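Long-range contacts in Alr3699 protein (Nostoc sp., PDB 4XSO), which is of unassigned function but belongs to the GT-B glycosyltransferases, whose fold has two Rossmann-like domains: residues P56-P64 with A84-T93; A94-Q105 with A118-D128. All coordinates share one frame; numbering follows the deposited sequence.

Interaction 1: P56-P64 with A84-T93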
loop_
_atom_site.group_PDB
_atom_site.type_symbol
_atom_site.label_atom_id
_atom_site.label_comp_id
_atom_site.label_asym_id
_atom_site.label_seq_id
_atom_site.Cartn_x
_atom_site.Cartn_y
_atom_site.Cartn_z
ATOM N N PRO A 56 18.811 4.316 -16.527
ATOM C CA PRO A 56 17.786 3.334 -16.719
ATOM C C PRO A 56 16.457 3.861 -16.176
ATOM O O PRO A 56 16.420 4.475 -15.090
ATOM C CB PRO A 56 18.272 2.125 -15.959
ATOM C CG PRO A 56 19.750 2.306 -15.826
ATOM C CD PRO A 56 19.942 3.815 -15.732
ATOM N N VAL A 57 15.394 3.556 -16.905
ATOM C CA VAL A 57 14.057 4.075 -16.552
ATOM C C VAL A 57 13.043 3.022 -16.866
ATOM O O VAL A 57 13.194 2.269 -17.831
ATOM C CB VAL A 57 13.713 5.461 -17.168
ATOM C CG1 VAL A 57 13.770 5.400 -18.652
ATOM C CG2 VAL A 57 12.299 5.908 -16.759
ATOM N N GLU A 58 12.036 2.941 -16.002
ATOM C CA GLU A 58 10.910 2.015 -16.125
ATOM C C GLU A 58 9.643 2.738 -15.691
ATOM O O GLU A 58 9.641 3.565 -14.737
ATOM C CB GLU A 58 11.068 0.788 -15.213
ATOM C CG GLU A 58 9.979 -0.271 -15.449
ATOM C CD GLU A 58 10.300 -1.626 -14.826
ATOM O OE1 GLU A 58 11.456 -1.816 -14.372
ATOM O OE2 GLU A 58 9.394 -2.497 -14.786
ATOM N N VAL A 59 8.564 2.452 -16.401
ATOM C CA VAL A 59 7.289 3.071 -16.077
ATOM C C VAL A 59 6.467 2.006 -15.356
ATOM O O VAL A 59 6.218 0.951 -15.914
ATOM C CB VAL A 59 6.572 3.567 -17.357
ATOM C CG1 VAL A 59 5.139 3.951 -17.029
ATOM C CG2 VAL A 59 7.302 4.762 -17.962
ATOM N N PHE A 60 6.037 2.274 -14.127
ATOM C CA PHE A 60 5.198 1.313 -13.383
ATOM C C PHE A 60 3.743 1.747 -13.502
ATOM O O PHE A 60 3.414 2.923 -13.278
ATOM C CB PHE A 60 5.607 1.284 -11.938
ATOM C CG PHE A 60 6.957 0.687 -11.720
ATOM C CD1 PHE A 60 7.119 -0.685 -11.680
ATOM C CD2 PHE A 60 8.071 1.491 -11.590
ATOM C CE1 PHE A 60 8.358 -1.251 -11.475
ATOM C CE2 PHE A 60 9.306 0.936 -11.397
ATOM C CZ PHE A 60 9.460 -0.437 -11.361
ATOM N N THR A 61 2.869 0.827 -13.895
ATOM C CA THR A 61 1.463 1.200 -14.080
ATOM C C THR A 61 0.656 0.323 -13.199
ATOM O O THR A 61 1.139 -0.732 -12.723
ATOM C CB THR A 61 0.938 0.895 -15.489
ATOM O OG1 THR A 61 0.986 -0.524 -15.676
ATOM C CG2 THR A 61 1.754 1.581 -16.549
ATOM N N ASN A 62 -0.613 0.693 -13.082
ATOM C CA ASN A 62 -1.535 -0.126 -12.342
ATOM C C ASN A 62 -2.185 -1.289 -13.117
ATOM O O ASN A 62 -3.207 -1.787 -12.703
ATOM C CB ASN A 62 -2.580 0.741 -11.647
ATOM C CG ASN A 62 -2.928 0.199 -10.286
ATOM O OD1 ASN A 62 -2.050 -0.213 -9.517
ATOM N ND2 ASN A 62 -4.218 0.166 -9.982
ATOM N N GLN A 63 -1.552 -1.767 -14.188
ATOM C CA GLN A 63 -2.019 -2.965 -14.916
ATOM C C GLN A 63 -1.682 -4.301 -14.251
ATOM O O GLN A 63 -0.628 -4.435 -13.618
ATOM C CB GLN A 63 -1.427 -2.995 -16.321
ATOM C CG GLN A 63 -1.990 -1.924 -17.238
ATOM C CD GLN A 63 -1.041 -1.569 -18.370
ATOM O OE1 GLN A 63 -0.398 -2.442 -18.964
ATOM N NE2 GLN A 63 -0.949 -0.278 -18.670
ATOM N N PRO A 64 -2.539 -5.324 -14.461
ATOM C CA PRO A 64 -2.479 -6.552 -13.666
ATOM C C PRO A 64 -1.161 -7.328 -13.781
ATOM O O PRO A 64 -0.540 -7.295 -14.838
ATOM C CB PRO A 64 -3.653 -7.381 -14.230
ATOM C CG PRO A 64 -4.542 -6.400 -14.932
ATOM C CD PRO A 64 -3.580 -5.412 -15.508
ATOM N N ALA A 84 -2.817 -4.715 -5.558
ATOM C CA ALA A 84 -2.359 -3.332 -5.830
ATOM C C ALA A 84 -1.150 -3.455 -6.735
ATOM O O ALA A 84 -0.019 -3.470 -6.238
ATOM C CB ALA A 84 -1.981 -2.620 -4.529
ATOM N N PRO A 85 -1.390 -3.626 -8.056
ATOM C CA PRO A 85 -0.305 -4.165 -8.892
ATOM C C PRO A 85 0.860 -3.149 -9.086
ATOM O O PRO A 85 2.011 -3.550 -9.185
ATOM C CB PRO A 85 -1.029 -4.516 -10.231
ATOM C CG PRO A 85 -2.511 -4.400 -9.933
ATOM C CD PRO A 85 -2.604 -3.364 -8.856
ATOM N N LEU A 86 0.537 -1.874 -9.136
ATOM C CA LEU A 86 1.545 -0.812 -9.074
ATOM C C LEU A 86 2.474 -0.976 -7.902
ATOM O O LEU A 86 3.700 -1.146 -8.094
ATOM C CB LEU A 86 0.922 0.579 -9.075
ATOM C CG LEU A 86 1.825 1.718 -9.622
ATOM C CD1 LEU A 86 0.990 2.873 -10.164
ATOM C CD2 LEU A 86 2.792 2.215 -8.571
ATOM N N VAL A 87 1.909 -0.979 -6.685
ATOM C CA VAL A 87 2.703 -1.228 -5.473
ATOM C C VAL A 87 3.495 -2.543 -5.541
ATOM O O VAL A 87 4.672 -2.588 -5.283
ATOM C CB VAL A 87 1.788 -1.192 -4.251
ATOM C CG1 VAL A 87 2.562 -1.494 -2.994
ATOM C CG2 VAL A 87 1.114 0.179 -4.202
ATOM N N ALA A 88 2.853 -3.599 -5.991
ATOM C CA ALA A 88 3.478 -4.890 -6.055
ATOM C C ALA A 88 4.656 -4.949 -7.021
ATOM O O ALA A 88 5.646 -5.625 -6.765
ATOM C CB ALA A 88 2.448 -5.917 -6.465
ATOM N N LYS A 89 4.522 -4.275 -8.158
ATOM C CA LYS A 89 5.652 -4.088 -9.057
ATOM C C LYS A 89 6.842 -3.327 -8.436
ATOM O O LYS A 89 8.034 -3.741 -8.581
ATOM C CB LYS A 89 5.153 -3.345 -10.295
ATOM C CG LYS A 89 4.309 -4.205 -11.205
ATOM C CD LYS A 89 3.450 -3.311 -12.096
ATOM C CE LYS A 89 2.558 -4.097 -13.052
ATOM N NZ LYS A 89 1.662 -3.170 -13.795
ATOM N N VAL A 90 6.521 -2.227 -7.751
ATOM C CA VAL A 90 7.533 -1.415 -7.106
ATOM C C VAL A 90 8.253 -2.293 -6.044
ATOM O O VAL A 90 9.479 -2.384 -6.011
ATOM C CB VAL A 90 6.944 -0.110 -6.516
ATOM C CG1 VAL A 90 7.992 0.651 -5.712
ATOM C CG2 VAL A 90 6.441 0.824 -7.601
ATOM N N VAL A 91 7.481 -3.007 -5.232
ATOM C CA VAL A 91 8.063 -3.872 -4.188
ATOM C C VAL A 91 8.991 -4.917 -4.746
ATOM O O VAL A 91 10.035 -5.170 -4.202
ATOM C CB VAL A 91 6.991 -4.623 -3.397
ATOM C CG1 VAL A 91 7.643 -5.638 -2.452
ATOM C CG2 VAL A 91 6.068 -3.669 -2.674
ATOM N N GLN A 92 8.539 -5.565 -5.791
ATOM C CA GLN A 92 9.250 -6.623 -6.464
ATOM C C GLN A 92 10.542 -6.040 -7.024
ATOM O O GLN A 92 11.582 -6.588 -6.814
ATOM C CB GLN A 92 8.369 -7.145 -7.605
ATOM C CG GLN A 92 8.607 -8.577 -8.020
ATOM C CD GLN A 92 9.855 -8.779 -8.823
ATOM O OE1 GLN A 92 10.069 -8.109 -9.832
ATOM N NE2 GLN A 92 10.680 -9.753 -8.411
ATOM N N THR A 93 10.481 -4.864 -7.659
ATOM C CA THR A 93 11.696 -4.202 -8.149
ATOM C C THR A 93 12.737 -3.875 -7.026
ATOM O O THR A 93 13.971 -4.205 -7.112
ATOM C CB THR A 93 11.297 -2.997 -8.954
ATOM O OG1 THR A 93 10.554 -3.470 -10.080
ATOM C CG2 THR A 93 12.487 -2.260 -9.485
HETATM O O HOH W 1 3.970 -1.405 -15.166
#

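Interaction 2: A94-Q105 with A118-D128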
loop_
_atom_site.group_PDB
_atom_site.type_symbol
_atom_site.label_atom_id
_atom_site.label_comp_id
_atom_site.label_asym_id
_atom_site.label_seq_id
_atom_site.Cartn_x
_atom_site.Cartn_y
_atom_site.Cartn_z
ATOM N N ALA A 94 12.184 -3.382 -5.933
ATOM C CA ALA A 94 12.931 -2.956 -4.774
ATOM C C ALA A 94 13.805 -4.013 -4.117
ATOM O O ALA A 94 14.865 -3.686 -3.531
ATOM C CB ALA A 94 11.953 -2.314 -3.750
ATOM N N HIS A 95 13.377 -5.279 -4.209
ATOM C CA HIS A 95 14.160 -6.416 -3.730
ATOM C C HIS A 95 15.555 -6.400 -4.357
ATOM O O HIS A 95 16.534 -6.640 -3.661
ATOM C CB HIS A 95 13.412 -7.776 -3.973
ATOM C CG HIS A 95 14.282 -8.982 -3.809
ATOM N ND1 HIS A 95 14.576 -9.527 -2.576
ATOM C CD2 HIS A 95 14.955 -9.729 -4.717
ATOM C CE1 HIS A 95 15.388 -10.560 -2.734
ATOM N NE2 HIS A 95 15.631 -10.707 -4.025
ATOM N N GLU A 96 15.653 -6.004 -5.627
ATOM C CA GLU A 96 16.936 -5.952 -6.347
ATOM C C GLU A 96 17.789 -4.718 -6.067
ATOM O O GLU A 96 18.911 -4.591 -6.594
ATOM C CB GLU A 96 16.651 -5.992 -7.843
ATOM C CG GLU A 96 15.743 -7.146 -8.266
ATOM C CD GLU A 96 16.370 -8.515 -7.981
ATOM O OE1 GLU A 96 17.623 -8.617 -7.995
ATOM O OE2 GLU A 96 15.625 -9.499 -7.751
ATOM N N TYR A 97 17.265 -3.794 -5.257
ATOM C CA TYR A 97 17.979 -2.550 -4.977
ATOM C C TYR A 97 18.247 -2.452 -3.472
ATOM O O TYR A 97 17.706 -3.248 -2.684
ATOM C CB TYR A 97 17.184 -1.369 -5.550
ATOM C CG TYR A 97 17.219 -1.383 -7.054
ATOM C CD1 TYR A 97 16.338 -2.183 -7.763
ATOM C CD2 TYR A 97 18.176 -0.652 -7.753
ATOM C CE1 TYR A 97 16.423 -2.305 -9.123
ATOM C CE2 TYR A 97 18.271 -0.752 -9.121
ATOM C CZ TYR A 97 17.406 -1.594 -9.787
ATOM O OH TYR A 97 17.436 -1.656 -11.107
ATOM N N ASP A 98 19.127 -1.550 -3.067
ATOM C CA ASP A 98 19.503 -1.454 -1.676
ATOM C C ASP A 98 18.871 -0.254 -0.950
ATOM O O ASP A 98 19.026 -0.125 0.244
ATOM C CB ASP A 98 20.976 -1.290 -1.573
ATOM C CG ASP A 98 21.718 -2.403 -2.237
ATOM O OD1 ASP A 98 21.610 -3.573 -1.826
ATOM O OD2 ASP A 98 22.395 -2.101 -3.218
ATOM N N LEU A 99 18.296 0.670 -1.700
ATOM C CA LEU A 99 17.759 1.868 -1.178
ATOM C C LEU A 99 16.693 2.418 -2.153
ATOM O O LEU A 99 16.843 2.330 -3.378
ATOM C CB LEU A 99 18.914 2.880 -1.050
ATOM C CG LEU A 99 18.448 4.220 -0.395
ATOM C CD1 LEU A 99 19.412 4.693 0.653
ATOM C CD2 LEU A 99 18.227 5.342 -1.394
ATOM N N ILE A 100 15.644 3.008 -1.596
ATOM C CA ILE A 100 14.573 3.581 -2.360
ATOM C C ILE A 100 14.638 5.075 -2.124
ATOM O O ILE A 100 14.666 5.522 -0.952
ATOM C CB ILE A 100 13.181 3.067 -1.897
ATOM C CG1 ILE A 100 13.067 1.557 -2.051
ATOM C CG2 ILE A 100 12.068 3.695 -2.663
ATOM C CD1 ILE A 100 11.831 1.071 -1.270
ATOM N N TYR A 101 14.665 5.846 -3.237
ATOM C CA TYR A 101 14.854 7.302 -3.146
ATOM C C TYR A 101 13.672 7.947 -3.851
ATOM O O TYR A 101 13.589 7.961 -5.085
ATOM C CB TYR A 101 16.215 7.652 -3.766
ATOM C CG TYR A 101 16.751 9.023 -3.603
ATOM C CD1 TYR A 101 16.159 10.112 -4.202
ATOM C CD2 TYR A 101 17.989 9.209 -2.983
ATOM C CE1 TYR A 101 16.744 11.373 -4.151
ATOM C CE2 TYR A 101 18.586 10.471 -2.903
ATOM C CZ TYR A 101 17.970 11.545 -3.479
ATOM O OH TYR A 101 18.565 12.785 -3.406
ATOM N N ALA A 102 12.713 8.363 -3.040
ATOM C CA ALA A 102 11.443 8.964 -3.521
ATOM C C ALA A 102 11.608 10.459 -3.692
ATOM O O ALA A 102 11.989 11.176 -2.747
ATOM C CB ALA A 102 10.329 8.666 -2.543
ATOM N N ASN A 103 11.268 10.914 -4.900
ATOM C CA ASN A 103 11.527 12.255 -5.348
ATOM C C ASN A 103 10.280 13.167 -5.465
ATOM O O ASN A 103 10.397 14.331 -5.799
ATOM C CB ASN A 103 12.308 12.190 -6.655
ATOM C CG ASN A 103 13.127 13.458 -6.902
ATOM O OD1 ASN A 103 13.953 13.803 -6.106
ATOM N ND2 ASN A 103 12.912 14.119 -8.042
ATOM N N THR A 104 9.108 12.623 -5.173
ATOM C CA THR A 104 7.852 13.353 -5.279
ATOM C C THR A 104 6.912 12.722 -4.296
ATOM O O THR A 104 7.229 11.678 -3.675
ATOM C CB THR A 104 7.192 13.290 -6.694
ATOM O OG1 THR A 104 6.670 11.969 -6.933
ATOM C CG2 THR A 104 8.149 13.704 -7.775
ATOM N N GLN A 105 5.764 13.391 -4.056
ATOM C CA GLN A 105 4.825 12.919 -3.018
ATOM C C GLN A 105 4.200 11.566 -3.190
ATOM O O GLN A 105 4.144 10.766 -2.257
ATOM C CB GLN A 105 3.657 13.895 -2.828
ATOM C CG GLN A 105 3.954 15.033 -1.917
ATOM C CD GLN A 105 2.733 15.933 -1.690
ATOM O OE1 GLN A 105 2.743 17.120 -2.062
ATOM N NE2 GLN A 105 1.674 15.369 -1.101
ATOM N N ALA A 118 9.679 -4.677 1.326
ATOM C CA ALA A 118 10.866 -5.287 0.710
ATOM C C ALA A 118 12.013 -5.205 1.642
ATOM O O ALA A 118 13.041 -5.777 1.377
ATOM C CB ALA A 118 11.231 -4.627 -0.640
ATOM N N ARG A 119 11.870 -4.436 2.724
ATOM C CA ARG A 119 12.935 -4.290 3.768
ATOM C C ARG A 119 14.102 -3.516 3.230
ATOM O O ARG A 119 15.246 -3.959 3.291
ATOM C CB ARG A 119 13.420 -5.667 4.364
ATOM C CG ARG A 119 12.342 -6.733 4.484
ATOM C CD ARG A 119 11.523 -6.588 5.748
ATOM N NE ARG A 119 12.306 -7.052 6.893
ATOM C CZ ARG A 119 11.888 -7.054 8.157
ATOM N NH1 ARG A 119 10.665 -6.624 8.478
ATOM N NH2 ARG A 119 12.712 -7.495 9.109
ATOM N N ARG A 120 13.828 -2.315 2.727
ATOM C CA ARG A 120 14.906 -1.459 2.212
ATOM C C ARG A 120 14.763 -0.046 2.772
ATOM O O ARG A 120 13.662 0.438 2.905
ATOM C CB ARG A 120 14.780 -1.394 0.681
ATOM C CG ARG A 120 14.793 -2.748 0.001
ATOM C CD ARG A 120 16.216 -3.301 0.034
ATOM N NE ARG A 120 16.342 -4.567 -0.712
ATOM C CZ ARG A 120 16.428 -5.782 -0.164
ATOM N NH1 ARG A 120 16.326 -5.972 1.161
ATOM N NH2 ARG A 120 16.601 -6.828 -0.967
ATOM N N PRO A 121 15.875 0.606 3.127
ATOM C CA PRO A 121 15.681 1.983 3.623
ATOM C C PRO A 121 15.109 2.945 2.536
ATOM O O PRO A 121 15.187 2.686 1.350
ATOM C CB PRO A 121 17.068 2.415 4.040
ATOM C CG PRO A 121 18.019 1.456 3.314
ATOM C CD PRO A 121 17.281 0.177 3.107
ATOM N N LEU A 122 14.554 4.042 2.998
ATOM C CA LEU A 122 13.886 5.001 2.175
ATOM C C LEU A 122 14.441 6.390 2.509
ATOM O O LEU A 122 14.593 6.781 3.685
ATOM C CB LEU A 122 12.417 4.956 2.493
ATOM C CG LEU A 122 11.516 6.059 1.955
ATOM C CD1 LEU A 122 11.357 5.864 0.469
ATOM C CD2 LEU A 122 10.135 6.104 2.681
ATOM N N VAL A 123 14.681 7.119 1.437
ATOM C CA VAL A 123 15.017 8.525 1.439
ATOM C C VAL A 123 13.934 9.215 0.665
ATOM O O VAL A 123 13.520 8.757 -0.386
ATOM C CB VAL A 123 16.352 8.815 0.712
ATOM C CG1 VAL A 123 16.548 10.313 0.684
ATOM C CG2 VAL A 123 17.543 8.122 1.413
ATOM N N TYR A 124 13.440 10.294 1.217
ATOM C CA TYR A 124 12.533 11.171 0.580
ATOM C C TYR A 124 13.275 12.503 0.285
ATOM O O TYR A 124 13.770 13.130 1.186
ATOM C CB TYR A 124 11.389 11.466 1.550
ATOM C CG TYR A 124 10.299 12.434 1.103
ATOM C CD1 TYR A 124 9.974 12.599 -0.199
ATOM C CD2 TYR A 124 9.538 13.134 2.068
ATOM C CE1 TYR A 124 8.950 13.447 -0.581
ATOM C CE2 TYR A 124 8.516 13.990 1.711
ATOM C CZ TYR A 124 8.226 14.126 0.377
ATOM O OH TYR A 124 7.185 14.922 -0.037
ATOM N N HIS A 125 13.334 12.890 -0.974
ATOM C CA HIS A 125 13.840 14.206 -1.376
ATOM C C HIS A 125 12.708 15.095 -1.674
ATOM O O HIS A 125 11.952 14.820 -2.598
ATOM C CB HIS A 125 14.672 14.055 -2.622
ATOM C CG HIS A 125 15.520 15.231 -2.890
ATOM N ND1 HIS A 125 16.779 15.106 -3.402
ATOM C CD2 HIS A 125 15.307 16.558 -2.702
ATOM C CE1 HIS A 125 17.307 16.306 -3.553
ATOM N NE2 HIS A 125 16.434 17.204 -3.144
ATOM N N LEU A 126 12.544 16.086 -0.804
ATOM C CA LEU A 126 11.402 16.942 -0.754
ATOM C C LEU A 126 11.756 18.149 -1.617
ATOM O O LEU A 126 12.668 18.949 -1.278
ATOM C CB LEU A 126 11.214 17.354 0.701
ATOM C CG LEU A 126 10.091 18.352 1.041
ATOM C CD1 LEU A 126 8.707 17.826 0.690
ATOM C CD2 LEU A 126 10.122 18.712 2.510
ATOM N N HIS A 127 11.070 18.291 -2.735
ATOM C CA HIS A 127 11.279 19.402 -3.609
ATOM C C HIS A 127 10.131 20.428 -3.519
ATOM O O HIS A 127 10.198 21.458 -4.206
ATOM C CB HIS A 127 11.387 18.962 -5.064
ATOM C CG HIS A 127 12.537 18.054 -5.352
ATOM N ND1 HIS A 127 13.799 18.527 -5.589
ATOM C CD2 HIS A 127 12.614 16.709 -5.476
ATOM C CE1 HIS A 127 14.622 17.527 -5.828
ATOM N NE2 HIS A 127 13.924 16.410 -5.793
ATOM N N ASP A 128 9.111 20.162 -2.693
ATOM C CA ASP A 128 7.921 21.050 -2.611
ATOM C C ASP A 128 7.903 21.793 -1.280
ATOM O O ASP A 128 8.499 21.352 -0.294
ATOM C CB ASP A 128 6.611 20.265 -2.669
ATOM C CG ASP A 128 6.496 19.342 -3.902
ATOM O OD1 ASP A 128 6.647 19.848 -5.013
ATOM O OD2 ASP A 128 6.198 18.136 -3.736
HETATM O O HOH W 2 9.636 16.012 -3.684
HETATM O O HOH W 3 5.344 15.921 -5.232
#

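Interaction 1: P56-P64 with A84-T93
At the outer edge of the N-terminal Rossmann-like sheet, the chain leaving strand 57-59 is held along one side of helix 85-95, mainly through K89, N62 and F60. The ammonium of K89 bridges two backbone carbonyls two residues apart: NZ lies 2.7 Å from T61 O and 2.6 Å from Q63 O. It stands well above the carbonyl plane of T61 but tilts only 18° from that of Q63. The fully extended K89 chain beyond CG carries the charge this far. A water adds to the grip, accepting from both K89 NZ and T61 N. T61 OG1 in turn accepts from Q63 N at 3.2 Å, an ST turn, consistent with the curl that brings both carbonyls to one amine.

N62 works at the start of the helix, where its OD1 takes the backbone N-H of L86 at 3.1 Å and P85 CD touches the same oxygen. Strand 57-59 is the outermost strand of the seven-stranded parallel sheet within this chain, hydrogen-bonded to strand 36-40, and F60 directly follows it. With CG beside the backbone N (chi1 -69°), the F60 ring reaches the helix flank, where K89 CB lies obliquely, 3.6 Å from CD1. V90 CG2 sits over one face, 4.2 Å from CG, while E58 CG, from its own strand, lies over the opposite face toward the rim. T93 OG1 meets the ring edge, 3.4 Å from CE1, with its hydroxyl donated to K89 O. L83 of the second subunit packs on N62 and L86.

Interaction 2: A94-Q105 with A118-D128
The Y101 ring has V123 CG1 over one face, set toward the rim, and its hydroxyl reaches the edge of the H125 imidazole, OH lying 2.9 Å from ND1 in a hydrogen bond that either could donate. These two rings meet rim to rim, their planes at 53°, and both side chains leave the sheet in the same direction with CG anti to the backbone N. Over one face of the H125 ring lies H127 CE1, 3.2 Å above the plane and toward the rim. At its own edge H127 donates NE2 to N103 OD1 (2.6 Å); the acceptor lies in the imidazole plane, although NE2 stands 37° out of the amide carbonyl plane. N103 ND2 is bound to D13 and A21, which orients the amide, and H127 ND1 bonds a glycerol. One water joins N103 O, H125 O and H127 N.

Strands 99-102 and 122-126 are the parallel pair of a beta-alpha-beta unit joined by helix 105-118, running at 17° to each other. Their backbone bonds alternate in direction, from I100 N to P121 O (3.0 Å) through to H125 N to A102 O (2.8 Å). On the face opposite Y101 and V123, L122 CD1 packs on I100 CG2, 3.9 Å away, and the Y124 ring turns its edge to A102 O.

Where helix 85-95 ends, R120 bends at chi2 and sends NH2 in plane to a lone pair of H95 O, 2.7 Å away, while NE makes weak bonds to A94 O and Y97 O. R119, with positive phi, closes helix 105-118 in a Schellman motif.

Overall arrangement
Both contacts draw on helix 85-95 and the seven-stranded sheet of the N-terminal domain, interaction 1 along most of that helix, interaction 2 at its C-terminal end. Interaction 2 is the buried one, pairing two interior strands by regular backbone bonds; interaction 1 is partly buried and fastens irregular chain after an outermost strand. K89 and R120 each gather backbone carbonyls, one from a loop, the other from a helix end and the turn after it. Yet interaction 1 combines side-chain-to-backbone bonds with packing on one aromatic ring, whereas interaction 2 adds a cluster of tyrosine, histidine and asparagine side chains at and just past the C-terminal ends of the strands. The two meet where V91 O packs on A118 CB.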